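Local coordinates for protein ribokinase RBSK (Mycobacterium tuberculosis, PDB 3GO6) that probably phosphorylates D-ribose at O-5 with ATP and a divalent metal, giving the ribose 5-phosphate used for nucleotide synthesis and the pentose phosphate pathway, at residues 193-198 with 210-215; 145-150 with 170-175; 231-236 with 267-272. One frame throughout, in Å; residues are numbered along the deposited sequence.

Contact 1 (193-198 with 210-215)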
loop_
_atom_site.group_PDB
_atom_site.type_symbol
_atom_site.label_atom_id
_atom_site.label_comp_id
_atom_site.label_asym_id
_atom_site.label_seq_id
_atom_site.Cartn_x
_atom_site.Cartn_y
_atom_site.Cartn_z
ATOM N N ALA A 193 16.863 -30.237 -1.083
ATOM C CA ALA A 193 15.416 -30.185 -0.760
ATOM C C ALA A 193 14.739 -31.533 -1.002
ATOM O O ALA A 193 14.939 -32.140 -2.053
ATOM C CB ALA A 193 14.705 -29.081 -1.582
ATOM N N ASP A 194 13.936 -31.977 -0.041
ATOM C CA ASP A 194 13.109 -33.162 -0.174
ATOM C C ASP A 194 11.861 -32.857 -1.020
ATOM O O ASP A 194 11.494 -33.637 -1.910
ATOM C CB ASP A 194 12.695 -33.704 1.207
ATOM C CG ASP A 194 13.889 -34.222 2.031
ATOM O OD1 ASP A 194 14.736 -34.949 1.462
ATOM O OD2 ASP A 194 13.989 -33.890 3.249
ATOM N N VAL A 195 11.210 -31.730 -0.716
ATOM C CA VAL A 195 9.935 -31.336 -1.330
ATOM C C VAL A 195 10.070 -29.879 -1.714
ATOM O O VAL A 195 10.580 -29.081 -0.918
ATOM C CB VAL A 195 8.742 -31.448 -0.310
ATOM C CG1 VAL A 195 7.379 -31.134 -0.969
ATOM C CG2 VAL A 195 8.711 -32.805 0.341
ATOM N N VAL A 196 9.641 -29.540 -2.933
ATOM C CA VAL A 196 9.565 -28.160 -3.367
ATOM C C VAL A 196 8.145 -27.897 -3.823
ATOM O O VAL A 196 7.570 -28.697 -4.580
ATOM C CB VAL A 196 10.567 -27.808 -4.493
ATOM C CG1 VAL A 196 10.377 -26.367 -4.937
ATOM C CG2 VAL A 196 11.988 -27.989 -3.990
ATOM N N ILE A 197 7.582 -26.788 -3.331
ATOM C CA ILE A 197 6.226 -26.352 -3.684
ATOM C C ILE A 197 6.392 -25.085 -4.455
ATOM O O ILE A 197 7.074 -24.155 -4.004
ATOM C CB ILE A 197 5.366 -26.072 -2.422
ATOM C CG1 ILE A 197 5.328 -27.312 -1.519
ATOM C CG2 ILE A 197 3.936 -25.587 -2.801
ATOM C CD1 ILE A 197 4.917 -27.003 -0.052
ATOM N N ALA A 198 5.774 -25.029 -5.630
ATOM C CA ALA A 198 5.909 -23.858 -6.481
ATOM C C ALA A 198 4.791 -23.816 -7.493
ATOM O O ALA A 198 4.275 -24.858 -7.863
ATOM C CB ALA A 198 7.254 -23.873 -7.192
ATOM N N PRO A 210 13.686 -31.667 -6.889
ATOM C CA PRO A 210 13.769 -32.309 -5.586
ATOM C C PRO A 210 13.245 -33.726 -5.674
ATOM O O PRO A 210 12.751 -34.138 -6.730
ATOM C CB PRO A 210 12.815 -31.464 -4.735
ATOM C CG PRO A 210 11.715 -31.102 -5.738
ATOM C CD PRO A 210 12.469 -30.824 -7.014
ATOM N N THR A 211 13.313 -34.463 -4.574
ATOM C CA THR A 211 12.732 -35.798 -4.539
ATOM C C THR A 211 11.243 -35.729 -4.894
ATOM O O THR A 211 10.745 -36.563 -5.655
ATOM C CB THR A 211 12.920 -36.441 -3.161
ATOM O OG1 THR A 211 14.277 -36.252 -2.754
ATOM C CG2 THR A 211 12.607 -37.946 -3.207
ATOM N N HIS A 212 10.549 -34.719 -4.361
ATOM C CA HIS A 212 9.111 -34.565 -4.570
ATOM C C HIS A 212 8.804 -33.125 -5.017
ATOM O O HIS A 212 8.828 -32.214 -4.192
ATOM C CB HIS A 212 8.362 -34.908 -3.277
ATOM C CG HIS A 212 8.760 -36.224 -2.681
ATOM N ND1 HIS A 212 8.335 -37.435 -3.197
ATOM C CD2 HIS A 212 9.533 -36.525 -1.609
ATOM C CE1 HIS A 212 8.838 -38.422 -2.474
ATOM N NE2 HIS A 212 9.572 -37.897 -1.507
ATOM N N PHE A 213 8.545 -32.925 -6.312
ATOM C CA PHE A 213 8.251 -31.604 -6.875
ATOM C C PHE A 213 6.728 -31.456 -6.917
ATOM O O PHE A 213 6.045 -32.220 -7.603
ATOM C CB PHE A 213 8.840 -31.457 -8.288
ATOM C CG PHE A 213 9.359 -30.067 -8.624
ATOM C CD1 PHE A 213 8.933 -28.924 -7.912
ATOM C CD2 PHE A 213 10.261 -29.900 -9.686
ATOM C CE1 PHE A 213 9.415 -27.655 -8.235
ATOM C CE2 PHE A 213 10.764 -28.635 -10.024
ATOM C CZ PHE A 213 10.343 -27.500 -9.299
ATOM N N VAL A 214 6.207 -30.501 -6.144
ATOM C CA VAL A 214 4.764 -30.268 -6.025
ATOM C C VAL A 214 4.459 -28.954 -6.713
ATOM O O VAL A 214 4.782 -27.868 -6.205
ATOM C CB VAL A 214 4.293 -30.246 -4.542
ATOM C CG1 VAL A 214 2.783 -29.985 -4.451
ATOM C CG2 VAL A 214 4.638 -31.565 -3.835
ATOM N N ILE A 215 3.859 -29.032 -7.890
ATOM C CA ILE A 215 3.642 -27.840 -8.687
ATOM C C ILE A 215 2.164 -27.483 -8.611
ATOM O O ILE A 215 1.317 -28.210 -9.113
ATOM C CB ILE A 215 4.106 -28.003 -10.163
ATOM C CG1 ILE A 215 5.590 -28.384 -10.251
ATOM C CG2 ILE A 215 3.889 -26.714 -10.953
ATOM C CD1 ILE A 215 5.787 -29.893 -10.279
#

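Contact 2 (145-150 with 170-175)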
loop_
_atom_site.group_PDB
_atom_site.type_symbol
_atom_site.label_atom_id
_atom_site.label_comp_id
_atom_site.label_asym_id
_atom_site.label_seq_id
_atom_site.Cartn_x
_atom_site.Cartn_y
_atom_site.Cartn_z
ATOM N N ASP A 145 9.802 -32.337 12.747
ATOM C CA ASP A 145 9.564 -33.406 11.791
ATOM C C ASP A 145 9.665 -32.861 10.358
ATOM O O ASP A 145 10.219 -33.518 9.466
ATOM C CB ASP A 145 8.190 -34.009 12.069
ATOM C CG ASP A 145 8.123 -34.652 13.450
ATOM O OD1 ASP A 145 9.115 -35.309 13.832
ATOM O OD2 ASP A 145 7.113 -34.478 14.149
ATOM N N VAL A 146 9.146 -31.647 10.160
ATOM C CA VAL A 146 9.205 -30.976 8.850
ATOM C C VAL A 146 9.701 -29.535 9.019
ATOM O O VAL A 146 9.148 -28.779 9.822
ATOM C CB VAL A 146 7.813 -30.948 8.161
ATOM C CG1 VAL A 146 7.879 -30.236 6.789
ATOM C CG2 VAL A 146 7.237 -32.363 7.994
ATOM N N LEU A 147 10.753 -29.180 8.286
ATOM C CA LEU A 147 11.124 -27.775 8.107
ATOM C C LEU A 147 10.408 -27.228 6.867
ATOM O O LEU A 147 10.486 -27.814 5.797
ATOM C CB LEU A 147 12.641 -27.595 7.944
ATOM C CG LEU A 147 13.056 -26.260 7.284
ATOM C CD1 LEU A 147 13.004 -25.085 8.241
ATOM C CD2 LEU A 147 14.398 -26.345 6.618
ATOM N N LEU A 148 9.686 -26.120 7.017
ATOM C CA LEU A 148 9.110 -25.456 5.862
ATOM C C LEU A 148 9.698 -24.045 5.747
ATOM O O LEU A 148 9.682 -23.261 6.717
ATOM C CB LEU A 148 7.572 -25.452 5.971
ATOM C CG LEU A 148 6.782 -24.646 4.939
ATOM C CD1 LEU A 148 7.022 -25.164 3.519
ATOM C CD2 LEU A 148 5.294 -24.638 5.282
ATOM N N THR A 149 10.223 -23.720 4.571
ATOM C CA THR A 149 10.864 -22.429 4.365
ATOM C C THR A 149 10.477 -21.834 3.003
ATOM O O THR A 149 9.961 -22.552 2.144
ATOM C CB THR A 149 12.412 -22.544 4.562
ATOM O OG1 THR A 149 12.977 -21.245 4.741
ATOM C CG2 THR A 149 13.075 -23.234 3.387
ATOM N N GLN A 150 10.655 -20.522 2.844
ATOM C CA GLN A 150 10.377 -19.815 1.580
ATOM C C GLN A 150 11.489 -18.804 1.381
ATOM O O GLN A 150 12.435 -18.766 2.169
ATOM C CB GLN A 150 9.003 -19.091 1.548
ATOM C CG GLN A 150 7.907 -19.729 2.426
ATOM C CD GLN A 150 8.154 -19.484 3.929
ATOM O OE1 GLN A 150 8.744 -18.470 4.305
ATOM N NE2 GLN A 150 7.707 -20.411 4.774
ATOM N N ALA A 170 14.919 -34.414 9.496
ATOM C CA ALA A 170 13.636 -33.749 9.231
ATOM C C ALA A 170 13.431 -33.581 7.729
ATOM O O ALA A 170 14.402 -33.436 6.973
ATOM C CB ALA A 170 13.592 -32.403 9.902
ATOM N N VAL A 171 12.172 -33.572 7.300
ATOM C CA VAL A 171 11.846 -33.241 5.918
ATOM C C VAL A 171 12.232 -31.783 5.578
ATOM O O VAL A 171 11.852 -30.854 6.289
ATOM C CB VAL A 171 10.344 -33.450 5.638
ATOM C CG1 VAL A 171 9.986 -33.012 4.200
ATOM C CG2 VAL A 171 9.954 -34.902 5.890
ATOM N N VAL A 172 12.980 -31.592 4.494
ATOM C CA VAL A 172 13.259 -30.251 3.990
ATOM C C VAL A 172 12.217 -29.898 2.919
ATOM O O VAL A 172 12.204 -30.468 1.831
ATOM C CB VAL A 172 14.696 -30.092 3.444
ATOM C CG1 VAL A 172 14.885 -28.707 2.864
ATOM C CG2 VAL A 172 15.730 -30.351 4.557
ATOM N N MET A 173 11.351 -28.942 3.246
ATOM C CA MET A 173 10.270 -28.529 2.357
ATOM C C MET A 173 10.409 -27.041 2.047
ATOM O O MET A 173 10.414 -26.200 2.965
ATOM C CB MET A 173 8.921 -28.855 3.021
ATOM C CG MET A 173 7.670 -28.569 2.148
ATOM S SD MET A 173 6.108 -29.007 2.962
ATOM C CE MET A 173 6.163 -30.799 2.868
ATOM N N VAL A 174 10.546 -26.712 0.765
ATOM C CA VAL A 174 10.803 -25.350 0.334
ATOM C C VAL A 174 9.671 -24.870 -0.552
ATOM O O VAL A 174 9.318 -25.516 -1.546
ATOM C CB VAL A 174 12.167 -25.222 -0.424
ATOM C CG1 VAL A 174 12.424 -23.774 -0.899
ATOM C CG2 VAL A 174 13.312 -25.714 0.460
ATOM N N ASN A 175 9.070 -23.749 -0.164
ATOM C CA ASN A 175 8.186 -23.036 -1.078
ATOM C C ASN A 175 9.069 -22.120 -1.891
ATOM O O ASN A 175 9.574 -21.112 -1.374
ATOM C CB ASN A 175 7.114 -22.266 -0.294
ATOM C CG ASN A 175 6.187 -21.485 -1.187
ATOM O OD1 ASN A 175 5.951 -21.849 -2.361
ATOM N ND2 ASN A 175 5.659 -20.403 -0.655
#

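Contact 3 (231-236 with 267-272)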
loop_
_atom_site.group_PDB
_atom_site.type_symbol
_atom_site.label_atom_id
_atom_site.label_comp_id
_atom_site.label_asym_id
_atom_site.label_seq_id
_atom_site.Cartn_x
_atom_site.Cartn_y
_atom_site.Cartn_z
ATOM N N PHE A 231 1.898 -37.395 -11.703
ATOM C CA PHE A 231 0.439 -37.417 -11.619
ATOM C C PHE A 231 -0.121 -36.061 -11.195
ATOM O O PHE A 231 0.630 -35.149 -10.804
ATOM C CB PHE A 231 -0.086 -38.538 -10.700
ATOM C CG PHE A 231 0.444 -38.494 -9.279
ATOM C CD1 PHE A 231 -0.209 -37.742 -8.293
ATOM C CD2 PHE A 231 1.567 -39.242 -8.914
ATOM C CE1 PHE A 231 0.270 -37.704 -6.979
ATOM C CE2 PHE A 231 2.057 -39.215 -7.594
ATOM C CZ PHE A 231 1.408 -38.446 -6.626
ATOM N N GLU A 232 -1.440 -35.933 -11.301
ATOM C CA GLU A 232 -2.126 -34.722 -10.883
ATOM C C GLU A 232 -3.080 -35.047 -9.740
ATOM O O GLU A 232 -3.530 -36.190 -9.588
ATOM C CB GLU A 232 -2.822 -34.036 -12.073
ATOM C CG GLU A 232 -1.848 -33.694 -13.218
ATOM C CD GLU A 232 -2.267 -32.507 -14.080
ATOM O OE1 GLU A 232 -3.456 -32.099 -14.025
ATOM O OE2 GLU A 232 -1.388 -31.981 -14.822
ATOM N N VAL A 233 -3.344 -34.046 -8.908
ATOM C CA VAL A 233 -4.242 -34.187 -7.771
ATOM C C VAL A 233 -5.223 -33.017 -7.873
ATOM O O VAL A 233 -4.794 -31.859 -7.786
ATOM C CB VAL A 233 -3.491 -34.131 -6.416
ATOM C CG1 VAL A 233 -4.465 -34.267 -5.258
ATOM C CG2 VAL A 233 -2.421 -35.226 -6.325
ATOM N N PRO A 234 -6.522 -33.309 -8.109
ATOM C CA PRO A 234 -7.546 -32.260 -8.211
ATOM C C PRO A 234 -7.928 -31.599 -6.888
ATOM O O PRO A 234 -7.739 -32.172 -5.805
ATOM C CB PRO A 234 -8.764 -33.013 -8.787
ATOM C CG PRO A 234 -8.615 -34.387 -8.260
ATOM C CD PRO A 234 -7.105 -34.649 -8.354
ATOM N N ALA A 235 -8.458 -30.384 -6.992
ATOM C CA ALA A 235 -9.011 -29.665 -5.848
ATOM C C ALA A 235 -10.532 -29.688 -5.956
ATOM O O ALA A 235 -11.052 -29.795 -7.061
ATOM C CB ALA A 235 -8.508 -28.213 -5.859
ATOM N N PRO A 236 -11.248 -29.558 -4.826
ATOM C CA PRO A 236 -12.691 -29.287 -4.882
ATOM C C PRO A 236 -13.033 -28.080 -5.770
ATOM O O PRO A 236 -12.296 -27.079 -5.788
ATOM C CB PRO A 236 -13.046 -28.979 -3.424
ATOM C CG PRO A 236 -12.002 -29.684 -2.628
ATOM C CD PRO A 236 -10.756 -29.658 -3.438
ATOM N N GLU A 267 0.866 -41.964 2.018
ATOM C CA GLU A 267 0.926 -40.855 2.960
ATOM C C GLU A 267 1.181 -39.540 2.226
ATOM O O GLU A 267 0.593 -38.522 2.572
ATOM C CB GLU A 267 2.028 -41.091 3.987
ATOM C CG GLU A 267 1.750 -42.202 4.990
ATOM C CD GLU A 267 3.025 -42.629 5.712
ATOM O OE1 GLU A 267 4.032 -42.937 5.030
ATOM O OE2 GLU A 267 3.033 -42.625 6.957
ATOM N N ARG A 268 2.059 -39.567 1.225
ATOM C CA ARG A 268 2.306 -38.389 0.392
ATOM C C ARG A 268 1.063 -37.973 -0.401
ATOM O O ARG A 268 0.721 -36.778 -0.452
ATOM C CB ARG A 268 3.509 -38.598 -0.530
ATOM C CG ARG A 268 4.855 -38.648 0.235
ATOM C CD ARG A 268 6.022 -38.684 -0.741
ATOM N NE ARG A 268 6.221 -40.013 -1.330
ATOM C CZ ARG A 268 7.014 -40.951 -0.802
ATOM N NH1 ARG A 268 7.697 -40.702 0.315
ATOM N NH2 ARG A 268 7.136 -42.134 -1.395
ATOM N N LEU A 269 0.381 -38.948 -1.011
ATOM C CA LEU A 269 -0.857 -38.652 -1.731
ATOM C C LEU A 269 -1.936 -38.059 -0.806
ATOM O O LEU A 269 -2.648 -37.144 -1.196
ATOM C CB LEU A 269 -1.383 -39.894 -2.481
ATOM C CG LEU A 269 -2.693 -39.738 -3.266
ATOM C CD1 LEU A 269 -2.539 -38.724 -4.401
ATOM C CD2 LEU A 269 -3.169 -41.102 -3.798
ATOM N N ARG A 270 -2.052 -38.583 0.412
ATOM C CA ARG A 270 -3.023 -38.055 1.374
ATOM C C ARG A 270 -2.687 -36.590 1.747
ATOM O O ARG A 270 -3.579 -35.755 1.849
ATOM C CB ARG A 270 -3.062 -38.928 2.623
ATOM C CG ARG A 270 -4.043 -38.466 3.683
ATOM C CD ARG A 270 -3.721 -39.083 5.053
ATOM N NE ARG A 270 -4.476 -38.423 6.125
ATOM C CZ ARG A 270 -4.015 -37.416 6.876
ATOM N NH1 ARG A 270 -2.791 -36.933 6.695
ATOM N NH2 ARG A 270 -4.792 -36.876 7.805
ATOM N N ALA A 271 -1.400 -36.292 1.927
ATOM C CA ALA A 271 -0.964 -34.916 2.221
ATOM C C ALA A 271 -1.347 -33.994 1.067
ATOM O O ALA A 271 -1.872 -32.893 1.278
ATOM C CB ALA A 271 0.557 -34.887 2.464
ATOM N N LEU A 272 -1.075 -34.437 -0.158
ATOM C CA LEU A 272 -1.422 -33.662 -1.370
ATOM C C LEU A 272 -2.920 -33.390 -1.510
ATOM O O LEU A 272 -3.320 -32.259 -1.817
ATOM C CB LEU A 272 -0.855 -34.332 -2.636
ATOM C CG LEU A 272 0.681 -34.384 -2.781
ATOM C CD1 LEU A 272 1.109 -35.501 -3.733
ATOM C CD2 LEU A 272 1.250 -33.037 -3.269
#

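Contact 1 (193-198 with 210-215)
The carbonyl oxygen of V196 accepts the amide N of V214 at 2.7 Å, in a nearly straight bond (166° at the hydrogen). The F213 ring brings CD1 to 3.6 Å from V196 O, so the oxygen sits at the ring edge, near its plane. Three more backbone bonds complete the parallel ladder: H212 N to D194 O, V196 N to H212 O, and A198 N to V214 O. The carbonyls of H212 and V214 also receive CA-H...O contacts, from V195 and I197.

V196 packs with both of its branches. Its CG1 lies anti to the backbone N (chi1 177°) and rests 3.7 Å from F213 CE1. The other branch, CG2, turns to P210 and lies 3.6 Å from P210 CG, the two side chains meeting at about a right angle. P210 CD lies over one face of the F213 ring and I215 CG1 over the opposite one, both toward the rim. On the face that carries V195, I197 and V214, V195 CG1 meets V214 CG2 at 4.0 Å. Helix 246-257 covers I197 and V214 there, while A203 of helix 200-205 packs on A198, F213 and I215.

The polar ends find partners on flanking strands. D194 OD2 accepts a hydrogen bond from V172 N, and H212 ND1 bonds to Y224 OH. The four backbone bonds fix the parallel register of this beta-alpha-beta unit, while apolar contacts lie on both faces just before N199 and T216, predicted ATP-binding residues.

Contact 2 (145-150 with 170-175)
Five backbone hydrogen bonds join D145-Q150 to A170-N175 in parallel. V171 N donates to D145 O, L147 N to V171 O, M173 N to L147 O, T149 N to M173 O, and N175 N to T149 O. The last is the shortest, at 2.7 Å. Weaker CA-H...O contacts add to the ladder, among them L148 CA to M173 O at 3.3 Å.

Apolar contacts lie on both faces. On one, V146 CG2 sits beside V171 CB at 4.0 Å, the two valines pointing the same way. M173 has CG anti to its N (chi1 -176°), and the chain bends only at its last torsion. Its CG meets L148 CD1 at 3.7 Å, the two side chains crossing at a slant. V146 CG1 comes against M173 CB. Helix 246-257 packs over V146, L148 and M173. On the other face T149 CG2 lies alongside V174 CG2 at 3.8 Å. A158 and A162 of helix 155-167 pack on T149 and V172.

Polar groups find partners outside the pair. D145 forms a salt bridge with R21. T149 OG1 bonds to V25 O, and Q150 NE2 to Q62 OE1. Near the C-terminal ends, N175 lies about 4 Å from D248, the predicted proton acceptor, measured between side chains.

This is a right-handed beta-alpha-beta crossover of the Rossmann-like core of PfkB-family kinases, with its strands ending by the ribose pocket.

Contact 3 (231-236 with 267-272)
F231 holds CG between its backbone N and carbonyl carbon (chi1 57°), and this brings CE1 against L269 and L272. L269 answers with CG anti to its N (chi1 179°), which carries CD1 across to the strand. The two side chains meet obliquely, with F231 CE1 3.9 Å from L269 CD1. L272 CD1 lies 4.0 Å from F231 CE1 and 4.1 Å from F231 CZ. CE1 is thus shared by two leucines about one helical turn apart, both approaching the ring obliquely.

V233 makes the second half of the patch. Its CG2 lies 4.0 Å from L269 CD1 and 4.1 Å from L272 CB. The same methyl sits in plane at the edge of the F231 ring, so F231 and V233 present a joined surface to the helix. The contact is wholly apolar, with no hydrogen bond across it. It packs helix 265-282 against strand 229-233, an edge strand of the large mixed sheet within this chain, in the alpha/beta core of the PfkB fold. The short strand and helix segments run at 43° to each other.

Y224 of the neighbouring strand stacks on the F231 ring, and L254 of helix 246-257 packs on L272. R268 forms a salt bridge with D228. V233 also touches C276, further along helix 265-282, which binds ADP in a crystal structure of this protein, though no ADP is bound to this chain.

Following the chain, contact 2 comes first. Strand 146-149 leads into helix 155-167, and strand 171-175 closes that loop. Helix 183-192 then carries the chain to strand 195-199, where contact 1 opens. It closes at strand 212-216 after the short helix 200-205. Contact 3 opens at strand 229-233 and closes on helix 265-282, with helix 246-257 in between. The three loops follow in series, and none nests or crosses. Contacts 1 and 2 share a sheet border, where I197 N probably bonds to V174 O. Contact 1 meets contact 3 through V214 and L272. Contacts 2 and 3 do not touch. Contacts 1 and 2 join neighbouring central strands, and contact 3 packs helix 265-282 on the edge strand 229-233.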